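Local coordinates for rhodanese domain-containing protein (Thermoplasma volcanium GSS1, PDB 3GK5), which is of unknown function but, as a protein carrying a rhodanese-like domain, probably takes part in sulfur transfer or a related process, at residues K57-C62 against N81-E86; Y18-V23 against G32-S37. One frame throughout, in Å; residues are numbered along the deposited sequence.

Contact 1 (K57-C62 against N81-E86)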
loop_
_atom_site.group_PDB
_atom_site.type_symbol
_atom_site.label_atom_id
_atom_site.label_comp_id
_atom_site.label_asym_id
_atom_site.label_seq_id
_atom_site.Cartn_x
_atom_site.Cartn_y
_atom_site.Cartn_z
ATOM N N LYS A 57 10.880 1.372 3.071
ATOM C CA LYS A 57 9.781 1.904 3.869
ATOM C C LYS A 57 8.532 1.719 3.016
ATOM O O LYS A 57 8.330 2.431 2.037
ATOM C CB LYS A 57 10.018 3.391 4.137
ATOM C CG LYS A 57 8.924 4.099 4.920
ATOM C CD LYS A 57 9.034 3.824 6.407
ATOM C CE LYS A 57 8.825 5.098 7.239
ATOM N NZ LYS A 57 7.407 5.584 7.258
ATOM N N TYR A 58 7.696 0.758 3.384
ATOM C CA TYR A 58 6.490 0.487 2.616
ATOM C C TYR A 58 5.230 1.187 3.106
ATOM O O TYR A 58 5.030 1.385 4.305
ATOM C CB TYR A 58 6.223 -1.020 2.565
ATOM C CG TYR A 58 7.259 -1.815 1.799
ATOM C CD1 TYR A 58 8.291 -2.491 2.461
ATOM C CD2 TYR A 58 7.196 -1.908 0.410
ATOM C CE1 TYR A 58 9.226 -3.245 1.752
ATOM C CE2 TYR A 58 8.122 -2.655 -0.305
ATOM C CZ TYR A 58 9.129 -3.318 0.364
ATOM O OH TYR A 58 10.037 -4.047 -0.361
ATOM N N ALA A 59 4.385 1.553 2.150
ATOM C CA ALA A 59 3.106 2.191 2.428
ATOM C C ALA A 59 2.055 1.221 1.876
ATOM O O ALA A 59 1.876 1.104 0.659
ATOM C CB ALA A 59 3.024 3.558 1.718
ATOM N N VAL A 60 1.373 0.515 2.772
ATOM C CA VAL A 60 0.378 -0.473 2.363
ATOM C C VAL A 60 -0.957 0.166 2.087
ATOM O O VAL A 60 -1.572 0.769 2.966
ATOM C CB VAL A 60 0.174 -1.552 3.433
ATOM C CG1 VAL A 60 -0.564 -2.729 2.830
ATOM C CG2 VAL A 60 1.499 -1.971 4.002
ATOM N N ILE A 61 -1.411 0.020 0.854
ATOM C CA ILE A 61 -2.661 0.620 0.474
ATOM C C ILE A 61 -3.714 -0.406 0.146
ATOM O O ILE A 61 -3.425 -1.515 -0.288
ATOM C CB ILE A 61 -2.473 1.549 -0.716
ATOM C CG1 ILE A 61 -3.690 2.475 -0.845
ATOM C CG2 ILE A 61 -2.256 0.728 -1.964
ATOM C CD1 ILE A 61 -3.339 3.874 -1.369
ATOM N N CYS A 62 -4.951 -0.005 0.342
ATOM C CA CYS A 62 -6.075 -0.879 0.108
ATOM C C CYS A 62 -7.171 -0.099 -0.629
ATOM O O CYS A 62 -6.970 1.060 -0.975
ATOM C CB CYS A 62 -6.547 -1.353 1.471
ATOM S SG CYS A 62 -7.903 -2.397 1.416
ATOM N N ASN A 81 9.530 -2.452 7.882
ATOM C CA ASN A 81 9.210 -1.052 8.051
ATOM C C ASN A 81 8.072 -0.702 7.085
ATOM O O ASN A 81 8.317 -0.251 5.962
ATOM C CB ASN A 81 10.456 -0.222 7.759
ATOM C CG ASN A 81 10.230 1.246 7.955
ATOM O OD1 ASN A 81 9.330 1.651 8.691
ATOM N ND2 ASN A 81 11.058 2.063 7.312
ATOM N N ILE A 82 6.833 -0.943 7.526
ATOM C CA ILE A 82 5.647 -0.658 6.719
ATOM C C ILE A 82 4.650 0.188 7.494
ATOM O O ILE A 82 4.637 0.178 8.721
ATOM C CB ILE A 82 4.907 -1.950 6.256
ATOM C CG1 ILE A 82 3.944 -2.439 7.341
ATOM C CG2 ILE A 82 5.914 -3.040 5.906
ATOM C CD1 ILE A 82 4.603 -2.895 8.621
ATOM N N VAL A 83 3.813 0.916 6.764
ATOM C CA VAL A 83 2.798 1.774 7.359
ATOM C C VAL A 83 1.478 1.555 6.625
ATOM O O VAL A 83 1.480 1.137 5.473
ATOM C CB VAL A 83 3.193 3.241 7.218
ATOM C CG1 VAL A 83 4.474 3.515 7.998
ATOM C CG2 VAL A 83 3.389 3.564 5.749
ATOM N N ASP A 84 0.361 1.839 7.287
ATOM C CA ASP A 84 -0.963 1.670 6.679
ATOM C C ASP A 84 -1.431 3.013 6.113
ATOM O O ASP A 84 -1.234 4.054 6.741
ATOM C CB ASP A 84 -1.957 1.152 7.738
ATOM C CG ASP A 84 -3.341 0.873 7.175
ATOM O OD1 ASP A 84 -3.433 0.282 6.076
ATOM O OD2 ASP A 84 -4.348 1.225 7.838
ATOM N N VAL A 85 -2.030 2.995 4.926
ATOM C CA VAL A 85 -2.518 4.227 4.308
ATOM C C VAL A 85 -4.010 4.429 4.595
ATOM O O VAL A 85 -4.864 3.657 4.140
ATOM C CB VAL A 85 -2.309 4.222 2.769
ATOM C CG1 VAL A 85 -2.808 5.529 2.172
ATOM C CG2 VAL A 85 -0.851 4.006 2.430
ATOM N N GLU A 86 -4.315 5.485 5.339
ATOM C CA GLU A 86 -5.687 5.807 5.722
ATOM C C GLU A 86 -6.620 6.112 4.553
ATOM O O GLU A 86 -6.278 6.882 3.659
ATOM C CB GLU A 86 -5.665 6.997 6.682
ATOM C CG GLU A 86 -4.704 6.793 7.842
ATOM C CD GLU A 86 -4.319 8.082 8.540
ATOM O OE1 GLU A 86 -3.531 8.009 9.511
ATOM O OE2 GLU A 86 -4.797 9.162 8.118
HETATM O O HOH W 1 -5.228 1.371 2.637
#

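Contact 2 (Y18-V23 against G32-S37)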
loop_
_atom_site.group_PDB
_atom_site.type_symbol
_atom_site.label_atom_id
_atom_site.label_comp_id
_atom_site.label_asym_id
_atom_site.label_seq_id
_atom_site.Cartn_x
_atom_site.Cartn_y
_atom_site.Cartn_z
ATOM N N TYR A 18 8.701 6.423 0.111
ATOM C CA TYR A 18 7.980 5.167 0.284
ATOM C C TYR A 18 7.916 4.354 -0.984
ATOM O O TYR A 18 8.202 4.845 -2.075
ATOM C CB TYR A 18 6.538 5.399 0.748
ATOM C CG TYR A 18 6.402 6.026 2.110
ATOM C CD1 TYR A 18 6.540 7.403 2.281
ATOM C CD2 TYR A 18 6.128 5.238 3.233
ATOM C CE1 TYR A 18 6.407 7.979 3.539
ATOM C CE2 TYR A 18 5.993 5.802 4.495
ATOM C CZ TYR A 18 6.135 7.174 4.642
ATOM O OH TYR A 18 6.027 7.733 5.892
ATOM N N THR A 19 7.520 3.101 -0.807
ATOM C CA THR A 19 7.342 2.148 -1.888
ATOM C C THR A 19 5.951 1.598 -1.644
ATOM O O THR A 19 5.769 0.725 -0.816
ATOM C CB THR A 19 8.337 0.992 -1.798
ATOM O OG1 THR A 19 9.665 1.481 -2.018
ATOM C CG2 THR A 19 7.996 -0.076 -2.836
ATOM N N VAL A 20 4.974 2.131 -2.360
ATOM C CA VAL A 20 3.589 1.719 -2.200
ATOM C C VAL A 20 3.360 0.235 -2.458
ATOM O O VAL A 20 3.724 -0.273 -3.520
ATOM C CB VAL A 20 2.683 2.515 -3.153
ATOM C CG1 VAL A 20 1.244 2.136 -2.933
ATOM C CG2 VAL A 20 2.891 4.001 -2.944
ATOM N N LEU A 21 2.756 -0.453 -1.490
ATOM C CA LEU A 21 2.438 -1.876 -1.641
ATOM C C LEU A 21 0.920 -1.971 -1.780
ATOM O O LEU A 21 0.186 -1.694 -0.829
ATOM C CB LEU A 21 2.862 -2.674 -0.409
ATOM C CG LEU A 21 3.279 -4.138 -0.580
ATOM C CD1 LEU A 21 3.064 -4.855 0.747
ATOM C CD2 LEU A 21 2.497 -4.829 -1.675
ATOM N N ASP A 22 0.451 -2.370 -2.959
ATOM C CA ASP A 22 -0.986 -2.479 -3.208
ATOM C C ASP A 22 -1.405 -3.924 -2.984
ATOM O O ASP A 22 -1.032 -4.806 -3.752
ATOM C CB ASP A 22 -1.300 -2.033 -4.639
ATOM C CG ASP A 22 -2.777 -1.872 -4.888
ATOM O OD1 ASP A 22 -3.136 -0.928 -5.630
ATOM O OD2 ASP A 22 -3.582 -2.684 -4.362
ATOM N N VAL A 23 -2.185 -4.152 -1.928
ATOM C CA VAL A 23 -2.629 -5.494 -1.559
ATOM C C VAL A 23 -4.008 -5.891 -2.063
ATOM O O VAL A 23 -4.598 -6.862 -1.591
ATOM C CB VAL A 23 -2.594 -5.658 -0.044
ATOM C CG1 VAL A 23 -1.201 -5.310 0.464
ATOM C CG2 VAL A 23 -3.637 -4.760 0.589
ATOM N N GLY A 32 -6.991 2.008 -11.757
ATOM C CA GLY A 32 -6.143 3.063 -11.239
ATOM C C GLY A 32 -5.306 2.620 -10.060
ATOM O O GLY A 32 -5.791 1.915 -9.173
ATOM N N SER A 33 -4.041 3.023 -10.054
ATOM C CA SER A 33 -3.146 2.669 -8.966
ATOM C C SER A 33 -2.038 3.692 -8.841
ATOM O O SER A 33 -1.738 4.411 -9.787
ATOM C CB SER A 33 -2.539 1.289 -9.200
ATOM O OG SER A 33 -1.625 1.320 -10.275
ATOM N N ILE A 34 -1.441 3.774 -7.662
ATOM C CA ILE A 34 -0.361 4.716 -7.459
ATOM C C ILE A 34 0.836 4.192 -8.221
ATOM O O ILE A 34 1.105 2.991 -8.230
ATOM C CB ILE A 34 -0.015 4.854 -5.982
ATOM C CG1 ILE A 34 -1.278 5.244 -5.208
ATOM C CG2 ILE A 34 1.080 5.898 -5.808
ATOM C CD1 ILE A 34 -1.066 5.388 -3.733
ATOM N N ALA A 35 1.548 5.104 -8.863
ATOM C CA ALA A 35 2.708 4.761 -9.669
ATOM C C ALA A 35 3.791 3.975 -8.950
ATOM O O ALA A 35 4.124 4.245 -7.791
ATOM C CB ALA A 35 3.306 6.032 -10.265
ATOM N N ASN A 36 4.352 3.015 -9.682
ATOM C CA ASN A 36 5.422 2.151 -9.198
ATOM C C ASN A 36 5.043 1.342 -7.963
ATOM O O ASN A 36 5.915 0.819 -7.273
ATOM C CB ASN A 36 6.679 2.980 -8.901
ATOM C CG ASN A 36 7.122 3.823 -10.089
ATOM O OD1 ASN A 36 7.249 3.324 -11.213
ATOM N ND2 ASN A 36 7.369 5.103 -9.841
ATOM N N SER A 37 3.752 1.235 -7.672
ATOM C CA SER A 37 3.342 0.463 -6.509
ATOM C C SER A 37 3.381 -1.030 -6.855
ATOM O O SER A 37 2.841 -1.451 -7.878
ATOM C CB SER A 37 1.930 0.871 -6.050
ATOM O OG SER A 37 0.917 0.346 -6.891
HETATM O O HOH W 2 -1.567 1.366 -5.612
#

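Contact 1 (K57-C62 against N81-E86)
Tyr58, Ala59 and Val60 pair in parallel register with Ile82, Val83 and Asp84, joining the two strands of the beta-alpha-beta unit made by strand 58-61, helix 66-76 and strand 82-85 in the rhodanese fold. Four backbone hydrogen bonds alternate between the strands. Tyr58 N donates a hydrogen bond to Asn81 O at 2.8 Å, while Tyr58 O accepts from Val83 N. Val60 repeats the pattern two residues further on: Val60 N meets Val83 O at 2.8 Å, and Val60 O accepts Val85 N at 3.0 Å.

The apolar contacts divide between the two faces of the sheet. On one, Tyr58 CB lies 3.9 Å from Ile82 CG2, and Val60 runs side by side with Ile82, pointing the same way. Val60 CG1 is anti to the backbone N (chi1 -165°), which swings CG2 back beside that nitrogen and places it 3.4 Å from Val83 O. Val72 of helix 66-76 covers Val60 and Asp84 here. On the other face, Ala59 CB touches both Val83 CG2 and Val85 CG2, and Ile6 of strand 5-6 packs against the two valines.

The polar side chains find partners beyond the pair: Lys57 NZ, passing Val83 CG1 at 3.7 Å, bonds Tyr18 OH, and the Asp84 carboxylate takes Ser68 OG and Tyr3 OH on its separate oxygens. At Cys62, where rhodaneses usually carry the sulfur-accepting cysteine, direct pairing ends and a water takes over, donating to Val85 O at 2.8 Å and weakly accepting from Cys62 N.

Contact 2 (Y18-V23 against G32-S37)
Val20, on strand 19-22, presses its side chain against Ser37 at the end of the loop that leads from helix 26-29 to strand 38-39. Val20 CB and Ser37 CB come within 3.4 Å, and with Val20 CG1 anti to the backbone N (chi1 -177°) that methyl also reaches Ser37 CB. Val20 CG2 meets Ile34 CG2 at 3.9 Å, the two side chains crossing at about a right angle; Ile61 of the neighbouring strand 58-61 packs on Ile34.

Ser37 CA makes a CA-H...O contact of 3.1 Å with Val20 O. Polar bonds shape the loop. Residues Ile34 to Ser37 form a type II turn, in which Asn36 has a positive phi (59°), at the position usually held by glycine in the Gly-His-Ile-x-Gly-Ala motif of rhodaneses. Ile34 O is gripped twice by Ser37, from its N and, at 3.0 Å in the carbonyl plane, from its OG.

A single water bridges the segments: it donates to Asp22 OD1 at 2.8 Å and to Ser37 OG, and accepts from Ile34 N. With an alanine at Ser37 the hydroxyl is gone, which would probably leave the water one acceptor short and Ile34 O with just the turn's backbone N-H. Because Asp22 OD1 also forms a salt bridge with Arg24, whose NH2 bonds Gly32 O, the carboxylate is tied to the loop through solvent and arginine, consistent with a charge well compensated inside the fold.

In the fold
Both contacts are buried and share one sheet: strand 58-61 of contact 1 lies beside strand 19-22 of contact 2, and the backbones of Ala59 and Ile61 probably hydrogen-bond Leu21 between them. Contact 1 is the larger, joining two strands by direct backbone pairing with helix 66-76 on one face. Contact 2 sets a strand against an irregular loop, so side-chain packing and a bridging water replace strand pairing, and its turn reaches the surface at Ala35 and Asn36. Ile61 touches Val20 and Ile34 and thus continues the apolar core from one contact to the other, while Lys57 and Tyr18 join them at the opposite end.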